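Local coordinates for Ice-binding protein 1 (Shewanella frigidimarina, PDB 6BG8) that adsorbs the bacterium onto ice and inhibits growth of ice crystals, the chain here being the C-terminal DUF3494 ice-binding domain of this longer adhesin, at residues A86-N89 against Q90-D94; L38-A41 against R42-A46; D105-P108 against N109-T112; V227-D230 against A231-V234. All coordinates share one frame; numbering follows the deposited sequence.

Contact 1 of 4, residues A86-N89 against Q90-D94; sequences AFIN and QSRTD
Phe87 and Ser91, one turn apart on helix 84-103, form the closely packed side of this helical contact. The Ser91 hydroxyl lies over one face of the phenyl ring, displaced toward its rim, with OG 3.7 Å from Phe87 CE1. Its proton goes to the backbone: OG donates to Phe87 O at 3.1 Å. The same carbonyl accepts the helical bond from Ser91 N at 3.0 Å, and the two donors arrive from opposite faces of the carbonyl plane. With chi1 at -66°, OG sits beside its own backbone N, within range of the preceding turn. This side faces the solenoid body, where Phe14 touches both side chains and Tyr66 meets the Phe87 ring edge-to-face.

The other side is partly exposed and water-bridged. Asn89 and Arg92 run side by side in the same direction, and Arg92 NH1 donates to Asn89 OD1 at 3.0 Å. The acceptor lies in the guanidinium plane, although the amide itself is turned 52° from it. One water joins Asn89 O to NH1; a second joins OD1 to NH2, and both lie at the guanidinium edge. The buried Ile88 borders the group, its CG2 3.5 Å from Arg92 NH2. A bend at chi3 turns the guanidinium back toward Asn89, and its strongest partner is Asp39, which forms a salt bridge with NE.

The buried hydroxyl is thus satisfied by the helix's own carbonyl, whereas the guanidinium is oriented by acceptors in its plane. The carboxylate of Asp39 would be expected to stabilise its positive charge.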
ATOM      1  N   ALA A  86     -16.358   6.147 -14.391  1.00  7.78           N
ATOM      2  CA  ALA A  86     -15.478   7.314 -14.386  1.00  6.71           C
ATOM      3  C   ALA A  86     -14.630   7.359 -13.122  1.00  8.12           C
ATOM      4  O   ALA A  86     -13.462   7.764 -13.165  1.00  6.05           O
ATOM      5  CB  ALA A  86     -16.295   8.595 -14.526  1.00  6.06           C
ATOM      6  N   PHE A  87     -15.200   6.954 -11.985  1.00  8.92           N
ATOM      7  CA  PHE A  87     -14.430   6.925 -10.740  1.00  6.66           C
ATOM      8  C   PHE A  87     -13.300   5.911 -10.827  1.00  8.60           C
ATOM      9  O   PHE A  87     -12.165   6.193 -10.417  1.00  6.56           O
ATOM     10  CB  PHE A  87     -15.357   6.603  -9.567  1.00  6.80           C
ATOM     11  CG  PHE A  87     -14.642   6.176  -8.309  1.00  6.54           C
ATOM     12  CD1 PHE A  87     -13.863   7.075  -7.596  1.00  8.43           C
ATOM     13  CD2 PHE A  87     -14.758   4.873  -7.837  1.00  8.59           C
ATOM     14  CE1 PHE A  87     -13.208   6.684  -6.436  1.00  8.02           C
ATOM     15  CE2 PHE A  87     -14.111   4.475  -6.673  1.00  6.17           C
ATOM     16  CZ  PHE A  87     -13.328   5.387  -5.974  1.00  7.32           C
ATOM     17  N   ILE A  88     -13.595   4.724 -11.366  1.00  8.43           N
ATOM     18  CA  ILE A  88     -12.565   3.710 -11.556  1.00  8.02           C
ATOM     19  C   ILE A  88     -11.516   4.198 -12.554  1.00  6.73           C
ATOM     20  O   ILE A  88     -10.318   3.934 -12.397  1.00  7.40           O
ATOM     21  CB  ILE A  88     -13.209   2.386 -12.013  1.00  5.35           C
ATOM     22  CG1 ILE A  88     -14.135   1.793 -10.924  1.00  5.99           C
ATOM     23  CG2 ILE A  88     -12.134   1.399 -12.495  1.00  8.34           C
ATOM     24  CD1 ILE A  88     -13.418   1.295  -9.683  1.00  7.74           C
ATOM     25  N   ASN A  89     -11.948   4.914 -13.597  1.00  5.61           N
ATOM     26  CA  ASN A  89     -11.007   5.396 -14.603  1.00  5.69           C
ATOM     27  C   ASN A  89      -9.975   6.333 -13.993  1.00  8.57           C
ATOM     28  O   ASN A  89      -8.772   6.213 -14.261  1.00  7.78           O
ATOM     29  CB  ASN A  89     -11.754   6.108 -15.722  1.00  7.23           C
ATOM     30  CG  ASN A  89     -12.434   5.147 -16.643  1.00 10.16           C
ATOM     31  OD1 ASN A  89     -12.155   3.944 -16.613  1.00  7.25           O
ATOM     32  ND2 ASN A  89     -13.334   5.660 -17.470  1.00  9.39           N
ATOM     33  N   GLN A  90     -10.434   7.301 -13.196  1.00  6.52           N
ATOM     34  CA  GLN A  90      -9.500   8.229 -12.575  1.00  9.08           C
ATOM     35  C   GLN A  90      -8.613   7.516 -11.572  1.00  8.18           C
ATOM     36  O   GLN A  90      -7.422   7.825 -11.463  1.00  9.76           O
ATOM     37  CB  GLN A  90     -10.240   9.389 -11.909  1.00  7.27           C
ATOM     38  CG  GLN A  90      -9.322  10.564 -11.601  1.00 10.13           C
ATOM     39  CD  GLN A  90      -8.712  11.143 -12.869  1.00  7.64           C
ATOM     40  OE1 GLN A  90      -9.429  11.605 -13.761  1.00 12.10           O
ATOM     41  NE2 GLN A  90      -7.391  11.111 -12.959  1.00  8.28           N
ATOM     42  N   SER A  91      -9.172   6.551 -10.833  1.00  7.37           N
ATOM     43  CA  SER A  91      -8.357   5.801  -9.889  1.00  6.68           C
ATOM     44  C   SER A  91      -7.280   5.008 -10.615  1.00  6.42           C
ATOM     45  O   SER A  91      -6.120   4.988 -10.186  1.00  7.66           O
ATOM     46  CB  SER A  91      -9.245   4.883  -9.047  1.00  5.27           C
ATOM     47  OG  SER A  91     -10.102   5.656  -8.220  1.00  7.32           O
ATOM     48  N   ARG A  92      -7.642   4.369 -11.732  1.00  4.88           N
ATOM     49  CA  ARG A  92      -6.659   3.601 -12.492  1.00  6.47           C
ATOM     50  C   ARG A  92      -5.542   4.504 -13.002  1.00 10.32           C
ATOM     51  O   ARG A  92      -4.357   4.166 -12.896  1.00  8.44           O
ATOM     52  CB  ARG A  92      -7.345   2.868 -13.656  1.00  9.11           C
ATOM     53  CG  ARG A  92      -6.418   1.920 -14.419  1.00  5.85           C
ATOM     54  CD  ARG A  92      -7.062   1.352 -15.683  1.00  5.73           C
ATOM     55  NE  ARG A  92      -8.295   0.598 -15.437  1.00  7.02           N
ATOM     56  CZ  ARG A  92      -9.517   1.063 -15.690  1.00  4.65           C
ATOM     57  NH1 ARG A  92      -9.670   2.288 -16.163  1.00  8.11           N
ATOM     58  NH2 ARG A  92     -10.594   0.317 -15.437  1.00  6.59           N
ATOM     59  N   THR A  93      -5.902   5.667 -13.551  1.00  8.39           N
ATOM     60  CA  THR A  93      -4.892   6.584 -14.071  1.00  8.71           C
ATOM     61  C   THR A  93      -3.984   7.083 -12.950  1.00  7.10           C
ATOM     62  O   THR A  93      -2.752   7.074 -13.079  1.00  6.81           O
ATOM     63  CB  THR A  93      -5.581   7.752 -14.780  1.00  6.09           C
ATOM     64  OG1 THR A  93      -6.285   7.262 -15.927  1.00  7.43           O
ATOM     65  CG2 THR A  93      -4.571   8.812 -15.228  1.00 10.16           C
ATOM     66  N   ASP A  94      -4.578   7.499 -11.827  1.00  7.34           N
ATOM     67  CA  ASP A  94      -3.779   8.075 -10.748  1.00  6.18           C
ATOM     68  C   ASP A  94      -2.871   7.037 -10.098  1.00  7.26           C
ATOM     69  O   ASP A  94      -1.773   7.379  -9.641  1.00  7.85           O
ATOM     70  CB  ASP A  94      -4.690   8.731  -9.709  1.00  6.88           C
ATOM     71  CG  ASP A  94      -5.378   9.977 -10.244  1.00  9.61           C
ATOM     72  OD1 ASP A  94      -5.113  10.357 -11.411  1.00  8.19           O
ATOM     73  OD2 ASP A  94      -6.198  10.570  -9.513  1.00  7.01           O
TER
HETATM   74  O   HOH W   1      -8.046   4.710 -16.681  1.00  4.56           O
HETATM   75  O   HOH W   2     -13.100   1.367 -16.343  1.00  6.70           O

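Contact 2 of 4, residues L38-A41 against R42-A46; sequences LDQA and RSYYA
Gln40 lies across the ring of Tyr44, four residues on, and its side chain meets the aromatic face from CB to the amide oxygen. CB sits over that face, 3.7 Å from the Tyr44 ring centroid and 23° off the normal, a CH-pi contact; its closest ring atom is CD1. CG comes next, 3.9 Å from Tyr44 CD2. The bend at chi2 (-73°) then lays the amide over the phenol end, with CD 3.8 Å from Tyr44 CZ and OE1 3.6 Å from Tyr44 CE1. Amide and ring planes are only 14° apart, a stacked arrangement. At the tip, NE2 turns to another partner, donating a hydrogen bond to Gln20 OE1.

A backbone bond holds the turn that carries the ring. Ala41 O accepts from Tyr44 N at 2.9 Å in a nearly straight bond that leads into the 3-10 segment 42-44, and the same oxygen stands near the plane of the ring at its edge, 3.8 Å from Tyr44 CD1. Beyond it the chain continues toward strand 45-46, at the margin of a parallel sheet.

The contact thus combines dispersion with amide-pi stacking at the protein surface, and the bond to Gln20 is consistent with a fixed rotation of the amide that lies flat on the tyrosine.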
ATOM      1  N   LEU A  38      -9.883  -2.574  -9.962  1.00  5.01           N
ATOM      2  CA  LEU A  38      -9.932  -1.684 -11.118  1.00  4.85           C
ATOM      3  C   LEU A  38     -10.349  -2.372 -12.410  1.00  6.93           C
ATOM      4  O   LEU A  38     -10.981  -1.730 -13.258  1.00  7.77           O
ATOM      5  CB  LEU A  38      -8.562  -1.031 -11.353  1.00  5.67           C
ATOM      6  CG  LEU A  38      -7.991  -0.145 -10.241  1.00  3.69           C
ATOM      7  CD1 LEU A  38      -6.528   0.154 -10.525  1.00  7.35           C
ATOM      8  CD2 LEU A  38      -8.766   1.159 -10.080  1.00  7.52           C
ATOM      9  N   ASP A  39      -9.986  -3.643 -12.604  1.00  7.18           N
ATOM     10  CA  ASP A  39     -10.084  -4.248 -13.928  1.00  7.96           C
ATOM     11  C   ASP A  39     -10.832  -5.572 -13.916  1.00  6.87           C
ATOM     12  O   ASP A  39     -10.707  -6.343 -14.872  1.00  7.55           O
ATOM     13  CB  ASP A  39      -8.693  -4.444 -14.542  1.00  5.77           C
ATOM     14  CG  ASP A  39      -7.938  -3.141 -14.688  1.00  6.60           C
ATOM     15  OD1 ASP A  39      -8.447  -2.246 -15.392  1.00  9.40           O
ATOM     16  OD2 ASP A  39      -6.853  -3.018 -14.090  1.00  8.09           O
ATOM     17  N   GLN A  40     -11.593  -5.848 -12.857  1.00  7.69           N
ATOM     18  CA  GLN A  40     -12.484  -7.004 -12.799  1.00  7.27           C
ATOM     19  C   GLN A  40     -13.718  -6.626 -11.987  1.00  7.06           C
ATOM     20  O   GLN A  40     -13.738  -5.617 -11.281  1.00  7.79           O
ATOM     21  CB  GLN A  40     -11.813  -8.238 -12.180  1.00  7.67           C
ATOM     22  CG  GLN A  40     -10.572  -8.763 -12.906  1.00  6.98           C
ATOM     23  CD  GLN A  40     -10.880  -9.485 -14.222  1.00 13.17           C
ATOM     24  OE1 GLN A  40     -12.035  -9.603 -14.625  1.00  7.48           O
ATOM     25  NE2 GLN A  40      -9.834  -9.964 -14.894  1.00  8.47           N
ATOM     26  N   ALA A  41     -14.756  -7.453 -12.098  1.00  7.11           N
ATOM     27  CA  ALA A  41     -16.012  -7.209 -11.397  1.00 10.07           C
ATOM     28  C   ALA A  41     -15.886  -7.502  -9.896  1.00  8.69           C
ATOM     29  O   ALA A  41     -14.919  -8.100  -9.425  1.00  7.69           O
ATOM     30  CB  ALA A  41     -17.130  -8.060 -11.997  1.00  7.62           C
ATOM     31  N   ARG A  42     -16.904  -7.058  -9.147  1.00  7.42           N
ATOM     32  CA  ARG A  42     -17.003  -7.275  -7.705  1.00  9.24           C
ATOM     33  C   ARG A  42     -16.859  -8.744  -7.316  1.00  7.36           C
ATOM     34  O   ARG A  42     -16.486  -9.044  -6.177  1.00  8.79           O
ATOM     35  CB  ARG A  42     -18.353  -6.726  -7.209  1.00 10.05           C
ATOM     36  CG  ARG A  42     -18.729  -7.091  -5.777  1.00  7.19           C
ATOM     37  CD  ARG A  42     -19.833  -6.184  -5.255  1.00  7.97           C
ATOM     38  NE  ARG A  42     -19.383  -4.806  -5.116  1.00  4.94           N
ATOM     39  CZ  ARG A  42     -18.711  -4.333  -4.068  1.00  5.57           C
ATOM     40  NH1 ARG A  42     -18.350  -3.055  -4.050  1.00  6.42           N
ATOM     41  NH2 ARG A  42     -18.412  -5.129  -3.039  1.00  8.95           N
ATOM     42  N   SER A  43     -17.152  -9.666  -8.234  1.00  9.89           N
ATOM     43  CA  SER A  43     -16.983 -11.085  -7.941  1.00  8.75           C
ATOM     44  C   SER A  43     -15.531 -11.446  -7.643  1.00  9.38           C
ATOM     45  O   SER A  43     -15.264 -12.518  -7.086  1.00  8.84           O
ATOM     46  CB  SER A  43     -17.504 -11.917  -9.111  1.00 10.76           C
ATOM     47  OG  SER A  43     -16.803 -11.612 -10.299  1.00 12.19           O
ATOM     48  N   TYR A  44     -14.586 -10.573  -7.967  1.00  8.45           N
ATOM     49  CA  TYR A  44     -13.189 -10.862  -7.695  1.00  7.41           C
ATOM     50  C   TYR A  44     -12.763 -10.464  -6.285  1.00  7.21           C
ATOM     51  O   TYR A  44     -11.602 -10.681  -5.929  1.00  9.84           O
ATOM     52  CB  TYR A  44     -12.299 -10.182  -8.752  1.00  7.95           C
ATOM     53  CG  TYR A  44     -12.146 -11.025 -10.004  1.00  7.75           C
ATOM     54  CD1 TYR A  44     -13.197 -11.185 -10.893  1.00 11.09           C
ATOM     55  CD2 TYR A  44     -10.952 -11.685 -10.276  1.00 10.29           C
ATOM     56  CE1 TYR A  44     -13.050 -11.968 -12.042  1.00  8.35           C
ATOM     57  CE2 TYR A  44     -10.799 -12.465 -11.408  1.00 11.90           C
ATOM     58  CZ  TYR A  44     -11.855 -12.603 -12.289  1.00 12.02           C
ATOM     59  OH  TYR A  44     -11.706 -13.385 -13.410  1.00 15.14           O
ATOM     60  N   TYR A  45     -13.663  -9.886  -5.481  1.00  7.77           N
ATOM     61  CA  TYR A  45     -13.472  -9.841  -4.035  1.00  8.81           C
ATOM     62  C   TYR A  45     -13.732 -11.229  -3.466  1.00 11.76           C
ATOM     63  O   TYR A  45     -14.744 -11.855  -3.796  1.00  9.12           O
ATOM     64  CB  TYR A  45     -14.434  -8.841  -3.386  1.00  8.06           C
ATOM     65  CG  TYR A  45     -14.088  -7.382  -3.550  1.00  7.95           C
ATOM     66  CD1 TYR A  45     -12.998  -6.825  -2.880  1.00  8.43           C
ATOM     67  CD2 TYR A  45     -14.862  -6.551  -4.347  1.00  8.24           C
ATOM     68  CE1 TYR A  45     -12.684  -5.472  -3.017  1.00  7.43           C
ATOM     69  CE2 TYR A  45     -14.552  -5.197  -4.492  1.00  8.85           C
ATOM     70  CZ  TYR A  45     -13.465  -4.666  -3.820  1.00  6.79           C
ATOM     71  OH  TYR A  45     -13.155  -3.325  -3.961  1.00  6.97           O
ATOM     72  N   ALA A  46     -12.827 -11.719  -2.619  1.00  7.14           N
ATOM     73  CA  ALA A  46     -12.996 -13.028  -1.994  1.00  7.50           C
ATOM     74  C   ALA A  46     -12.720 -12.944  -0.501  1.00  8.10           C
ATOM     75  O   ALA A  46     -11.757 -12.302  -0.067  1.00  8.23           O
ATOM     76  CB  ALA A  46     -12.082 -14.086  -2.630  1.00 10.76           C
TER

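Contact 3 of 4, residues D105-P108 against N109-T112; sequences DPNP and NAAT
Asp105 and Thr112 meet at an oblique angle across the mouth of the loop that links helix 84-103 to strand 112-114. Thr112 OG1 donates to Asp105 OD1 in a hydrogen bond of 2.5 Å, a value short enough to be treated with caution, while the threonine methyl, CG2, lies 3.4 Å from the same OD1. The cis peptide bond before Pro106 bends the chain here, and Pro106 CB packs against Thr112 OG1 at 3.6 Å.

At the far end of the loop, Asn107 turns its amide oxygen back on its own backbone. CG lies opposite the main-chain nitrogen (chi1 -177°), and OD1 accepts from Asn109 N at 3.0 Å with an N-H...O angle of 167°. With Pro108 between them this is an Asx turn of the Asx-Pro kind. The donor is tilted 30° from the carbonyl plane of the side chain. The other half of the amide faces the N-terminal stretch, where ND2 donates to Leu4 O.

Between these two bonds a single water spans the loop. It accepts from Asn107 N at 2.8 Å and donates to both Ala110 O and Thr112 OG1, each at 2.7 Å. Thr112 OG1 is therefore both a donor, to Asp105, and an acceptor, from the water.

The two limbs of this surface loop are thus tied by polar links more than by apolar packing, the water and the Asx turn supplying partners for its backbone N-H and carbonyl groups.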
ATOM      1  N   ASP A 105      13.904   7.399 -11.593  1.00  6.18           N
ATOM      2  CA  ASP A 105      15.120   7.830 -10.927  1.00  5.66           C
ATOM      3  C   ASP A 105      15.764   8.980 -11.693  1.00 10.99           C
ATOM      4  O   ASP A 105      15.914   8.891 -12.922  1.00  8.70           O
ATOM      5  CB  ASP A 105      16.106   6.663 -10.827  1.00  8.30           C
ATOM      6  CG  ASP A 105      17.261   6.960  -9.894  1.00 10.11           C
ATOM      7  OD1 ASP A 105      17.013   7.157  -8.684  1.00 12.83           O
ATOM      8  OD2 ASP A 105      18.410   7.000 -10.374  1.00 11.00           O
ATOM      9  N   PRO A 106      16.184  10.062 -11.016  1.00  9.39           N
ATOM     10  CA  PRO A 106      16.097  10.253  -9.567  1.00 11.81           C
ATOM     11  C   PRO A 106      14.825  10.970  -9.157  1.00  9.49           C
ATOM     12  O   PRO A 106      14.175  11.568 -10.008  1.00  8.04           O
ATOM     13  CB  PRO A 106      17.308  11.135  -9.262  1.00  9.12           C
ATOM     14  CG  PRO A 106      17.400  12.020 -10.487  1.00 12.41           C
ATOM     15  CD  PRO A 106      16.942  11.152 -11.666  1.00  9.59           C
ATOM     16  N   ASN A 107      14.509  10.929  -7.871  1.00  6.90           N
ATOM     17  CA  ASN A 107      13.464  11.785  -7.326  1.00  7.85           C
ATOM     18  C   ASN A 107      13.739  13.243  -7.707  1.00  7.57           C
ATOM     19  O   ASN A 107      14.906  13.652  -7.785  1.00  8.96           O
ATOM     20  CB  ASN A 107      13.413  11.615  -5.803  1.00  8.47           C
ATOM     21  CG  ASN A 107      12.301  12.410  -5.158  1.00  7.14           C
ATOM     22  OD1 ASN A 107      12.472  13.583  -4.836  1.00  6.88           O
ATOM     23  ND2 ASN A 107      11.148  11.771  -4.958  1.00  8.01           N
ATOM     24  N   PRO A 108      12.704  14.049  -7.959  1.00 10.50           N
ATOM     25  CA  PRO A 108      12.955  15.429  -8.413  1.00 11.40           C
ATOM     26  C   PRO A 108      13.734  16.281  -7.425  1.00 12.61           C
ATOM     27  O   PRO A 108      14.436  17.205  -7.857  1.00  8.76           O
ATOM     28  CB  PRO A 108      11.540  15.979  -8.648  1.00  7.82           C
ATOM     29  CG  PRO A 108      10.723  14.774  -8.962  1.00 11.41           C
ATOM     30  CD  PRO A 108      11.280  13.685  -8.085  1.00  9.94           C
ATOM     31  N   ASN A 109      13.664  15.995  -6.121  1.00  8.71           N
ATOM     32  CA  ASN A 109      14.239  16.879  -5.110  1.00  8.77           C
ATOM     33  C   ASN A 109      15.294  16.219  -4.234  1.00 10.48           C
ATOM     34  O   ASN A 109      15.773  16.856  -3.287  1.00 10.85           O
ATOM     35  CB  ASN A 109      13.134  17.450  -4.217  1.00  8.42           C
ATOM     36  CG  ASN A 109      12.279  18.454  -4.939  1.00  8.45           C
ATOM     37  OD1 ASN A 109      12.628  18.890  -6.036  1.00  8.02           O
ATOM     38  ND2 ASN A 109      11.160  18.840  -4.331  1.00  7.56           N
ATOM     39  N   ALA A 110      15.680  14.977  -4.511  1.00  7.23           N
ATOM     40  CA  ALA A 110      16.648  14.313  -3.651  1.00  8.96           C
ATOM     41  C   ALA A 110      17.505  13.368  -4.470  1.00  9.96           C
ATOM     42  O   ALA A 110      17.031  12.749  -5.426  1.00  6.39           O
ATOM     43  CB  ALA A 110      15.961  13.536  -2.520  1.00  8.44           C
ATOM     44  N   ALA A 111      18.768  13.245  -4.067  1.00  7.83           N
ATOM     45  CA  ALA A 111      19.694  12.333  -4.720  1.00  8.71           C
ATOM     46  C   ALA A 111      19.460  10.904  -4.243  1.00  9.81           C
ATOM     47  O   ALA A 111      19.138  10.659  -3.077  1.00 13.13           O
ATOM     48  CB  ALA A 111      21.140  12.746  -4.445  1.00  9.74           C
ATOM     49  N   THR A 112      19.642   9.958  -5.160  1.00  4.52           N
ATOM     50  CA  THR A 112      19.408   8.546  -4.876  1.00  6.84           C
ATOM     51  C   THR A 112      20.541   7.930  -4.055  1.00 11.33           C
ATOM     52  O   THR A 112      21.724   8.152  -4.330  1.00 11.27           O
ATOM     53  CB  THR A 112      19.251   7.783  -6.192  1.00  7.13           C
ATOM     54  OG1 THR A 112      18.266   8.433  -7.008  1.00  8.63           O
ATOM     55  CG2 THR A 112      18.821   6.361  -5.930  1.00  7.79           C
TER
HETATM   56  O   HOH W   3      16.418  10.127  -5.919  1.00  8.43           O

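Contact 4 of 4, residues V227-D230 against A231-V234; sequences VTLD and ANAV
The turn joining strands 226-229 and 233-236, at one corner of the beta-solenoid typical of DUF3494 ice-binding domains, is closed by Asn232 reaching back to Leu229 and Asp230. Its amide oxygen does the work: OD1 accepts from Asp230 N at 2.8 Å. The N-H comes from above the plane of the side-chain carbonyl, 42° out of it, and the bond is somewhat bent, with an N-H...O angle of 146°. Asn232 CG lies beside its own backbone nitrogen (chi1 -55°), which directs the amide into the turn. There OD1 also rests against Leu229, 3.2 Å from both its CA and CB, the two side chains crossing at a slant. The amide nitrogen serves the neighbouring coil, ND2 donating to the carbonyls of Arg211 and Ala214.

Ala231 makes the sharp change of direction with positive phi and psi, in the left-handed helical region. Farther in, Leu229 CD1 meets Val234 CG2 at 4.2 Å, an apolar contact that continues into the interior, where Leu229 also touches Val210 and Met16. Asp230 points its carboxylate the other way: OD2 bonds Thr212 OG1, probably part of the ice-binding site, and OD1 bonds Thr25 OG1.

The buried amide thus has both its oxygen and its nitrogen satisfied by main-chain groups and joins successive coils, while two residues away Asp230 is bonded to, and may orient, the hydroxyl of Thr212 on the probable ice-binding surface.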
ATOM      1  N   VAL A 227      -4.101  -7.929  -4.324  1.00  7.42           N
ATOM      2  CA  VAL A 227      -3.701  -7.800  -2.928  1.00  5.43           C
ATOM      3  C   VAL A 227      -4.356  -8.940  -2.163  1.00  9.91           C
ATOM      4  O   VAL A 227      -5.581  -9.096  -2.207  1.00  6.11           O
ATOM      5  CB  VAL A 227      -4.114  -6.449  -2.326  1.00  6.01           C
ATOM      6  CG1 VAL A 227      -3.706  -6.395  -0.857  1.00  6.14           C
ATOM      7  CG2 VAL A 227      -3.498  -5.281  -3.092  1.00  7.00           C
ATOM      8  N   THR A 228      -3.557  -9.734  -1.459  1.00  7.20           N
ATOM      9  CA  THR A 228      -4.102 -10.817  -0.648  1.00  9.18           C
ATOM     10  C   THR A 228      -3.762 -10.586   0.815  1.00  6.63           C
ATOM     11  O   THR A 228      -2.641 -10.194   1.145  1.00  8.53           O
ATOM     12  CB  THR A 228      -3.590 -12.202  -1.096  1.00  7.87           C
ATOM     13  OG1 THR A 228      -2.203 -12.359  -0.756  1.00  7.83           O
ATOM     14  CG2 THR A 228      -3.785 -12.375  -2.588  1.00  8.31           C
ATOM     15  N   LEU A 229      -4.754 -10.811   1.675  1.00  5.28           N
ATOM     16  CA  LEU A 229      -4.630 -10.731   3.122  1.00  7.36           C
ATOM     17  C   LEU A 229      -4.838 -12.098   3.751  1.00  9.14           C
ATOM     18  O   LEU A 229      -5.601 -12.925   3.251  1.00  8.93           O
ATOM     19  CB  LEU A 229      -5.661  -9.780   3.729  1.00  7.10           C
ATOM     20  CG  LEU A 229      -5.743  -8.348   3.227  1.00  5.78           C
ATOM     21  CD1 LEU A 229      -6.698  -7.593   4.139  1.00 11.17           C
ATOM     22  CD2 LEU A 229      -4.345  -7.726   3.239  1.00  6.13           C
ATOM     23  N   ASP A 230      -4.171 -12.308   4.876  1.00  8.23           N
ATOM     24  CA  ASP A 230      -4.364 -13.482   5.722  1.00  8.00           C
ATOM     25  C   ASP A 230      -4.485 -12.954   7.155  1.00  6.74           C
ATOM     26  O   ASP A 230      -3.477 -12.747   7.837  1.00  7.85           O
ATOM     27  CB  ASP A 230      -3.214 -14.470   5.543  1.00  6.14           C
ATOM     28  CG  ASP A 230      -3.410 -15.758   6.329  1.00  7.66           C
ATOM     29  OD1 ASP A 230      -4.431 -15.893   7.049  1.00  9.01           O
ATOM     30  OD2 ASP A 230      -2.533 -16.638   6.218  1.00 10.68           O
ATOM     31  N   ALA A 231      -5.722 -12.706   7.591  1.00  6.34           N
ATOM     32  CA  ALA A 231      -6.014 -12.298   8.968  1.00  9.21           C
ATOM     33  C   ALA A 231      -5.168 -11.099   9.403  1.00  8.00           C
ATOM     34  O   ALA A 231      -4.420 -11.152  10.381  1.00  8.03           O
ATOM     35  CB  ALA A 231      -5.809 -13.476   9.931  1.00  7.27           C
ATOM     36  N   ASN A 232      -5.307  -9.995   8.668  1.00  6.30           N
ATOM     37  CA  ASN A 232      -4.475  -8.824   8.895  1.00  6.55           C
ATOM     38  C   ASN A 232      -5.293  -7.656   9.414  1.00  9.23           C
ATOM     39  O   ASN A 232      -6.446  -7.462   9.031  1.00  8.22           O
ATOM     40  CB  ASN A 232      -3.775  -8.382   7.613  1.00  6.66           C
ATOM     41  CG  ASN A 232      -2.983  -9.489   6.983  1.00 10.69           C
ATOM     42  OD1 ASN A 232      -3.236  -9.877   5.843  1.00  8.05           O
ATOM     43  ND2 ASN A 232      -2.024 -10.025   7.730  1.00  5.93           N
ATOM     44  N   ALA A 233      -4.665  -6.862  10.269  1.00  5.83           N
ATOM     45  CA  ALA A 233      -5.180  -5.549  10.624  1.00  7.34           C
ATOM     46  C   ALA A 233      -4.521  -4.522   9.715  1.00  8.28           C
ATOM     47  O   ALA A 233      -3.304  -4.331   9.770  1.00 13.09           O
ATOM     48  CB  ALA A 233      -4.900  -5.227  12.089  1.00  9.36           C
ATOM     49  N   VAL A 234      -5.321  -3.852   8.894  1.00  8.80           N
ATOM     50  CA  VAL A 234      -4.825  -2.867   7.942  1.00 11.38           C
ATOM     51  C   VAL A 234      -5.475  -1.533   8.266  1.00 10.36           C
ATOM     52  O   VAL A 234      -6.705  -1.417   8.251  1.00  7.90           O
ATOM     53  CB  VAL A 234      -5.122  -3.281   6.494  1.00 10.54           C
ATOM     54  CG1 VAL A 234      -4.609  -2.221   5.528  1.00  6.05           C
ATOM     55  CG2 VAL A 234      -4.513  -4.644   6.202  1.00  8.19           C
TER

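Overall arrangement
Along the chain the order is contact 2, contact 1, contact 3, contact 4, all within the ice-binding-like domain. Contacts 1 and 2 touch, their centres about 15 Å apart, so that helix 84-103 is fastened to the loop after strand 34-37. Contact 3 follows the same helix but lies about 27 Å from contact 1, centre to centre, where the chain returns to the solenoid at strand 112-114. Contacts 2 and 4 reach the same parallel sheet, with centres about 17 Å apart, and each lies across the chain's centre from contact 3. Helix fastening, solenoid re-entry and strand turn thus occupy separate places, and contact 4 lies beside a threonine that probably binds ice.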